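Local coordinates for protein diheme cytochrome c (Shewanella baltica, PDB 3U99) that binds two covalently attached c-type hemes and probably carries electrons between redox partners, at residues Cys22-Tyr26 against Ser119-Asn123; Leu30-Lys35 against Gln89-Gln94. All blocks are in the same frame, centred on the assembly; numbering follows the deposited sequence.

How the contacts relate
From the N terminus, helix 13-19 leads into the first heme-binding segment, 22-26, and the chain then reaches 30-35, which contains the start of helix 33-40. Contact 2 closes a loop when 89-94, just ahead of helix 95-101, returns to pack on 30-35. Contact 1 closes a longer loop, in which contact 2 is nested, by bringing 119-123, with a cysteine of the second heme, against 22-26. The centres lie about 14 Å apart, yet the contacts touch: Ile91 CD1 packs on Tyr26 CG at 3.7 Å. Both also reach heme c #1, whose propionates take bonds from Lys90 and Thr92 in contact 2 and, in one conformer, from Ser119 in contact 1.

Contact 1 (Cys22-Tyr26 against Ser119-Asn123); sequences CHMAY and SQCSN. With HEC (heme c), chain C.
Two hydrogen bonds join Cys22-Tyr26 to Ser119-Asn123. Met24 N donates to Gln120 OE1 at 2.9 Å, nearly straight at 172°; the Gln120 chain, bent at its second torsion (chi2 87°), turns its amide back to meet it. Tyr26 OH donates to Ser119 O at 2.7 Å, arriving from above the carbonyl plane. Sulfur contacts lie beside these bonds. Met24 SD rests on Cys121 CB at 3.5 Å, and Cys121 SG meets the edge of the Tyr26 ring, 3.6 Å from CE1, as a sulfur-aromatic contact. The remaining interactions are with heme c #1. Cys22 SG is joined to its CAC atom and His23 NE2 binds iron at 2.0 Å, with His46 as the other axial ligand. His23 ND1 donates to Met24 O at 2.7 Å within the imidazole plane, which fixes the rotation of the ring, while, in one of its two conformers, Ser119 OG donates to propionate O2A at 2.6 Å. Cys121 is itself bonded to heme c #2, linking the attachment segments of both hemes through one buried interface. The ND1 bond probably makes the imidazole a stronger electron donor to iron, which would tend to lower the heme potential.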
loop_
_atom_site.group_PDB
_atom_site.type_symbol
_atom_site.label_atom_id
_atom_site.label_comp_id
_atom_site.label_asym_id
_atom_site.label_seq_id
_atom_site.Cartn_x
_atom_site.Cartn_y
_atom_site.Cartn_z
ATOM N N CYS A 22 10.626 1.926 -1.587
ATOM C CA CYS A 22 10.741 2.259 -0.173
ATOM C C CYS A 22 9.822 1.441 0.716
ATOM O O CYS A 22 9.958 1.316 1.930
ATOM C CB CYS A 22 10.339 3.725 0.026
ATOM S SG CYS A 22 11.523 4.850 -0.795
ATOM N N HIS A 23 8.755 0.885 0.156
ATOM C CA HIS A 23 7.717 0.068 0.726
ATOM C C HIS A 23 7.211 -0.834 -0.390
ATOM O O HIS A 23 7.579 -0.690 -1.543
ATOM C CB HIS A 23 6.581 0.912 1.288
ATOM C CG HIS A 23 5.971 1.925 0.379
ATOM N ND1 HIS A 23 5.220 1.621 -0.721
ATOM C CD2 HIS A 23 6.043 3.240 0.456
ATOM C CE1 HIS A 23 4.835 2.768 -1.292
ATOM N NE2 HIS A 23 5.320 3.786 -0.598
ATOM N N MET A 24 6.383 -1.780 -0.040
ATOM C CA MET A 24 5.799 -2.693 -1.054
ATOM C C MET A 24 5.003 -1.859 -2.038
ATOM O O MET A 24 4.462 -0.794 -1.744
ATOM C CB MET A 24 4.828 -3.671 -0.363
ATOM C CG MET A 24 3.717 -3.017 0.455
ATOM S SD MET A 24 2.350 -4.190 0.711
ATOM C CE MET A 24 1.617 -4.198 -0.887
ATOM N N ALA A 25 4.876 -2.435 -3.229
ATOM C CA ALA A 25 4.086 -1.818 -4.262
ATOM C C ALA A 25 2.614 -2.126 -4.028
ATOM O O ALA A 25 2.116 -3.239 -4.210
ATOM C CB ALA A 25 4.516 -2.276 -5.639
ATOM N N TYR A 26 1.881 -1.101 -3.592
ATOM C CA TYR A 26 0.474 -1.262 -3.279
ATOM C C TYR A 26 -0.349 -1.554 -4.523
ATOM O O TYR A 26 -0.257 -0.824 -5.501
ATOM C CB TYR A 26 -0.096 -0.016 -2.627
ATOM C CG TYR A 26 0.567 0.296 -1.303
ATOM C CD1 TYR A 26 0.398 -0.564 -0.215
ATOM C CD2 TYR A 26 1.369 1.395 -1.121
ATOM C CE1 TYR A 26 1.016 -0.286 0.994
ATOM C CE2 TYR A 26 1.976 1.686 0.079
ATOM C CZ TYR A 26 1.794 0.821 1.149
ATOM O OH TYR A 26 2.452 1.158 2.305
ATOM N N SER A 119 0.997 0.301 7.577
ATOM C CA SER A 119 1.364 0.674 6.201
ATOM C C SER A 119 2.100 -0.407 5.464
ATOM O O SER A 119 1.874 -0.545 4.265
ATOM C CB SER A 119 2.232 1.939 6.251
ATOM O OG SER A 119 1.551 3.052 6.696
ATOM N N GLN A 120 3.024 -1.118 6.065
ATOM C CA GLN A 120 3.715 -2.131 5.238
ATOM C C GLN A 120 2.908 -3.410 5.337
ATOM O O GLN A 120 3.110 -4.284 6.186
ATOM C CB GLN A 120 5.183 -2.331 5.616
ATOM C CG GLN A 120 5.918 -3.408 4.786
ATOM C CD GLN A 120 6.509 -2.853 3.502
ATOM O OE1 GLN A 120 5.919 -2.051 2.829
ATOM N NE2 GLN A 120 7.689 -3.299 3.109
ATOM N N CYS A 121 1.934 -3.552 4.443
ATOM C CA CYS A 121 1.027 -4.675 4.550
ATOM C C CYS A 121 1.733 -6.023 4.498
ATOM O O CYS A 121 1.195 -6.967 5.077
ATOM C CB CYS A 121 0.054 -4.667 3.360
ATOM S SG CYS A 121 -0.533 -3.037 2.767
ATOM N N SER A 122 2.810 -6.137 3.753
ATOM C CA SER A 122 3.485 -7.388 3.513
ATOM C C SER A 122 4.126 -7.932 4.776
ATOM O O SER A 122 4.538 -9.100 4.786
ATOM C CB SER A 122 4.545 -7.194 2.444
ATOM O OG SER A 122 5.407 -6.142 2.769
ATOM N N ASN A 123 4.189 -7.144 5.859
ATOM C CA ASN A 123 4.707 -7.734 7.104
ATOM C C ASN A 123 3.733 -8.770 7.610
ATOM O O ASN A 123 4.190 -9.708 8.257
ATOM C CB ASN A 123 4.888 -6.628 8.138
ATOM C CG ASN A 123 6.103 -5.777 7.918
ATOM O OD1 ASN A 123 7.045 -6.117 7.211
ATOM N ND2 ASN A 123 6.053 -4.581 8.527
HETATM FE FE HEC C . 5.004 5.779 -0.907
HETATM C CHA HEC C . 3.300 5.790 1.978
HETATM C CHB HEC C . 2.140 5.175 -2.637
HETATM C CHC HEC C . 6.781 5.625 -3.767
HETATM C CHD HEC C . 7.832 6.569 0.806
HETATM N NA HEC C . 3.066 5.527 -0.426
HETATM C C1A HEC C . 2.547 5.534 0.859
HETATM C C2A HEC C . 1.130 5.220 0.813
HETATM C C3A HEC C . 0.825 5.030 -0.492
HETATM C C4A HEC C . 2.044 5.267 -1.252
HETATM C CMA HEC C . -0.525 4.707 -1.071
HETATM C CAA HEC C . 0.268 5.155 2.011
HETATM C CBA HEC C . 0.392 3.831 2.737
HETATM C CGA HEC C . -0.651 3.747 3.853
HETATM O O1A HEC C . -1.858 3.634 3.509
HETATM O O2A HEC C . -0.320 3.820 5.051
HETATM N NB HEC C . 4.534 5.482 -2.851
HETATM C C1B HEC C . 3.280 5.284 -3.380
HETATM C C2B HEC C . 3.391 5.289 -4.822
HETATM C C3B HEC C . 4.689 5.425 -5.146
HETATM C C4B HEC C . 5.409 5.518 -3.927
HETATM C CMB HEC C . 2.178 5.133 -5.731
HETATM C CAB HEC C . 5.369 5.538 -6.509
HETATM C CBB HEC C . 4.870 6.800 -7.241
HETATM N NC HEC C . 6.935 6.014 -1.395
HETATM C C1C HEC C . 7.494 5.850 -2.613
HETATM C C2C HEC C . 8.906 6.011 -2.603
HETATM C C3C HEC C . 9.197 6.273 -1.310
HETATM C C4C HEC C . 7.995 6.327 -0.569
HETATM C CMC HEC C . 9.832 5.781 -3.807
HETATM C CAC HEC C . 10.577 6.463 -0.724
HETATM C CBC HEC C . 11.430 7.569 -1.322
HETATM N ND HEC C . 5.445 6.167 1.000
HETATM C C1D HEC C . 6.671 6.511 1.486
HETATM C C2D HEC C . 6.573 6.727 2.941
HETATM C C3D HEC C . 5.294 6.501 3.284
HETATM C C4D HEC C . 4.624 6.110 2.062
HETATM C CMD HEC C . 7.650 7.269 3.850
HETATM C CAD HEC C . 4.726 6.617 4.659
HETATM C CBD HEC C . 4.750 5.259 5.439
HETATM C CGD HEC C . 4.301 5.502 6.877
HETATM O O1D HEC C . 4.573 4.354 7.544
HETATM O O2D HEC C . 3.238 6.277 6.986
#

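Contact 2 (Leu30-Lys35 against Gln89-Gln94); sequences LLPADK and QKITEQ. With HEC (heme c), chain C.
Leu31 and Ile91 form the apolar centre where the lead-in to helix 33-40 meets a 3-10 turn, residues 91-93, in this cytochrome c fold. Leu31 CG lies 3.8 Å from Ile91 CG1, and the CD2 branch of Leu31 turns instead to Gln94 CG, its side chain crossing that of the glutamine at about a right angle. Leu30 completes the tight part: its CB and CD1 both meet Ile91 CD1, which also approaches methyl CMA of heme c #1. Trp36 and Ile39 of helix 33-40 pack on Leu31, while Phe96 of helix 95-101 packs on Ile91.

The other side is polar and nearer solvent: Lys35 and Gln89 are partly exposed, though Gln94 is buried. Lys35 CE lies over the Gln89 amide, 3.3 Å from Gln89 NE2, and the tail of the lysine runs alongside the Gln94 amide, antiparallel to that side chain. The amides are tied to each other: Gln89 NE2 donates to Gln94 OE1 at 2.9 Å, in the carbonyl plane on a lone pair. The extended Gln89 chain and the bend at the second torsion of Gln94 (chi2 -52°) bring these groups together. No direct hydrogen bond spans the two segments here; a water links their backbones, donating to Lys35 O and accepting from Gln89 N.

Beyond this interface, 89-94 grips both propionates of heme c #1. The fully extended Lys90 chain carries NZ to O2D, whereas the backbone of the 3-10 turn serves the other propionate: Thr92 N donates to O1A at 2.9 Å, with an N-H...O angle of 155°.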
loop_
_atom_site.group_PDB
_atom_site.type_symbol
_atom_site.label_atom_id
_atom_site.label_comp_id
_atom_site.label_asym_id
_atom_site.label_seq_id
_atom_site.Cartn_x
_atom_site.Cartn_y
_atom_site.Cartn_z
ATOM N N LEU A 30 -6.519 -0.708 -4.570
ATOM C CA LEU A 30 -6.743 -0.313 -3.168
ATOM C C LEU A 30 -7.205 1.127 -2.993
ATOM O O LEU A 30 -7.640 1.477 -1.897
ATOM C CB LEU A 30 -5.494 -0.542 -2.303
ATOM C CG LEU A 30 -5.097 -2.031 -2.179
ATOM C CD1 LEU A 30 -3.773 -2.132 -1.453
ATOM C CD2 LEU A 30 -6.153 -2.828 -1.448
ATOM N N LEU A 31 -7.119 1.962 -4.058
ATOM C CA LEU A 31 -7.636 3.305 -3.995
ATOM C C LEU A 31 -8.365 3.635 -5.288
ATOM O O LEU A 31 -7.986 3.117 -6.330
ATOM C CB LEU A 31 -6.499 4.335 -3.814
ATOM C CG LEU A 31 -5.790 4.364 -2.476
ATOM C CD1 LEU A 31 -4.578 5.320 -2.499
ATOM C CD2 LEU A 31 -6.687 4.783 -1.318
ATOM N N PRO A 32 -9.340 4.519 -5.217
ATOM C CA PRO A 32 -9.921 5.031 -6.454
ATOM C C PRO A 32 -9.012 6.045 -7.131
ATOM O O PRO A 32 -8.067 6.576 -6.524
ATOM C CB PRO A 32 -11.207 5.676 -5.917
ATOM C CG PRO A 32 -10.901 6.129 -4.536
ATOM C CD PRO A 32 -9.949 5.078 -4.007
ATOM N N ALA A 33 -9.331 6.348 -8.388
ATOM C CA ALA A 33 -8.466 7.164 -9.205
ATOM C C ALA A 33 -8.178 8.531 -8.619
ATOM O O ALA A 33 -7.026 8.963 -8.700
ATOM C CB ALA A 33 -9.058 7.274 -10.606
ATOM N N ASP A 34 -9.158 9.217 -8.052
ATOM C CA ASP A 34 -8.856 10.562 -7.597
ATOM C C ASP A 34 -7.887 10.544 -6.431
ATOM O O ASP A 34 -7.082 11.464 -6.270
ATOM C CB ASP A 34 -10.115 11.286 -7.177
ATOM C CG ASP A 34 -10.940 10.639 -6.112
ATOM O OD1 ASP A 34 -11.636 11.346 -5.357
ATOM O OD2 ASP A 34 -10.979 9.432 -5.958
ATOM N N LYS A 35 -7.955 9.476 -5.616
ATOM C CA LYS A 35 -7.015 9.388 -4.527
ATOM C C LYS A 35 -5.619 9.039 -5.008
ATOM O O LYS A 35 -4.612 9.539 -4.476
ATOM C CB LYS A 35 -7.580 8.410 -3.488
ATOM C CG LYS A 35 -8.788 9.025 -2.840
ATOM C CD LYS A 35 -9.431 8.298 -1.691
ATOM C CE LYS A 35 -10.590 9.141 -1.164
ATOM N NZ LYS A 35 -11.832 8.400 -0.921
ATOM N N GLN A 89 -4.413 11.169 0.796
ATOM C CA GLN A 89 -4.837 10.229 1.798
ATOM C C GLN A 89 -4.105 8.881 1.646
ATOM O O GLN A 89 -3.732 8.431 0.584
ATOM C CB GLN A 89 -6.335 9.963 1.697
ATOM C CG GLN A 89 -7.216 11.159 1.897
ATOM C CD GLN A 89 -8.704 10.918 1.790
ATOM O OE1 GLN A 89 -9.456 11.930 1.736
ATOM N NE2 GLN A 89 -9.128 9.653 1.764
ATOM N N LYS A 90 -3.979 8.235 2.793
ATOM C CA LYS A 90 -3.407 6.920 2.849
ATOM C C LYS A 90 -4.434 5.808 2.683
ATOM O O LYS A 90 -5.600 5.978 2.986
ATOM C CB LYS A 90 -2.779 6.838 4.232
ATOM C CG LYS A 90 -1.680 7.859 4.448
ATOM C CD LYS A 90 -1.034 7.537 5.790
ATOM C CE LYS A 90 0.186 8.378 6.093
ATOM N NZ LYS A 90 0.767 8.008 7.443
ATOM N N ILE A 91 -4.015 4.634 2.235
ATOM C CA ILE A 91 -4.885 3.441 2.256
ATOM C C ILE A 91 -5.373 3.163 3.669
ATOM O O ILE A 91 -6.518 2.818 3.861
ATOM C CB ILE A 91 -4.153 2.258 1.659
ATOM C CG1 ILE A 91 -3.826 2.504 0.177
ATOM C CG2 ILE A 91 -4.998 1.012 1.775
ATOM C CD1 ILE A 91 -2.749 1.580 -0.392
ATOM N N THR A 92 -4.466 3.304 4.616
ATOM C CA THR A 92 -4.778 2.944 6.019
ATOM C C THR A 92 -5.742 3.942 6.641
ATOM O O THR A 92 -6.143 3.712 7.799
ATOM C CB THR A 92 -3.490 2.834 6.848
ATOM O OG1 THR A 92 -2.743 4.041 6.664
ATOM C CG2 THR A 92 -2.648 1.645 6.381
ATOM N N GLU A 93 -6.128 4.979 5.936
ATOM C CA GLU A 93 -7.104 5.941 6.431
ATOM C C GLU A 93 -8.449 5.745 5.777
ATOM O O GLU A 93 -9.429 6.443 6.051
ATOM C CB GLU A 93 -6.630 7.377 6.090
ATOM C CG GLU A 93 -5.403 7.813 6.858
ATOM C CD GLU A 93 -4.829 9.144 6.351
ATOM O OE1 GLU A 93 -4.955 9.563 5.184
ATOM O OE2 GLU A 93 -4.202 9.750 7.268
ATOM N N GLN A 94 -8.534 4.822 4.834
ATOM C CA GLN A 94 -9.825 4.565 4.207
ATOM C C GLN A 94 -10.715 3.743 5.139
ATOM O O GLN A 94 -10.314 2.869 5.871
ATOM C CB GLN A 94 -9.608 3.884 2.864
ATOM C CG GLN A 94 -8.613 4.548 1.909
ATOM C CD GLN A 94 -8.901 6.004 1.696
ATOM O OE1 GLN A 94 -8.158 6.968 1.973
ATOM N NE2 GLN A 94 -10.107 6.191 1.239
HETATM FE FE HEC C . 5.004 5.779 -0.907
HETATM C CHA HEC C . 3.300 5.790 1.978
HETATM C CHB HEC C . 2.140 5.175 -2.637
HETATM C CHC HEC C . 6.781 5.625 -3.767
HETATM C CHD HEC C . 7.832 6.569 0.806
HETATM N NA HEC C . 3.066 5.527 -0.426
HETATM C C1A HEC C . 2.547 5.534 0.859
HETATM C C2A HEC C . 1.130 5.220 0.813
HETATM C C3A HEC C . 0.825 5.030 -0.492
HETATM C C4A HEC C . 2.044 5.267 -1.252
HETATM C CMA HEC C . -0.525 4.707 -1.071
HETATM C CAA HEC C . 0.268 5.155 2.011
HETATM C CBA HEC C . 0.392 3.831 2.737
HETATM C CGA HEC C . -0.651 3.747 3.853
HETATM O O1A HEC C . -1.858 3.634 3.509
HETATM O O2A HEC C . -0.320 3.820 5.051
HETATM N NB HEC C . 4.534 5.482 -2.851
HETATM C C1B HEC C . 3.280 5.284 -3.380
HETATM C C2B HEC C . 3.391 5.289 -4.822
HETATM C C3B HEC C . 4.689 5.425 -5.146
HETATM C C4B HEC C . 5.409 5.518 -3.927
HETATM C CMB HEC C . 2.178 5.133 -5.731
HETATM C CAB HEC C . 5.369 5.538 -6.509
HETATM C CBB HEC C . 4.870 6.800 -7.241
HETATM N NC HEC C . 6.935 6.014 -1.395
HETATM C C1C HEC C . 7.494 5.850 -2.613
HETATM C C2C HEC C . 8.906 6.011 -2.603
HETATM C C3C HEC C . 9.197 6.273 -1.310
HETATM C C4C HEC C . 7.995 6.327 -0.569
HETATM C CMC HEC C . 9.832 5.781 -3.807
HETATM C CAC HEC C . 10.577 6.463 -0.724
HETATM C CBC HEC C . 11.430 7.569 -1.322
HETATM N ND HEC C . 5.445 6.167 1.000
HETATM C C1D HEC C . 6.671 6.511 1.486
HETATM C C2D HEC C . 6.573 6.727 2.941
HETATM C C3D HEC C . 5.294 6.501 3.284
HETATM C C4D HEC C . 4.624 6.110 2.062
HETATM C CMD HEC C . 7.650 7.269 3.850
HETATM C CAD HEC C . 4.726 6.617 4.659
HETATM C CBD HEC C . 4.750 5.259 5.439
HETATM C CGD HEC C . 4.301 5.502 6.877
HETATM O O1D HEC C . 4.573 4.354 7.544
HETATM O O2D HEC C . 3.238 6.277 6.986
HETATM O O HOH W 1 -4.902 10.039 -1.751
#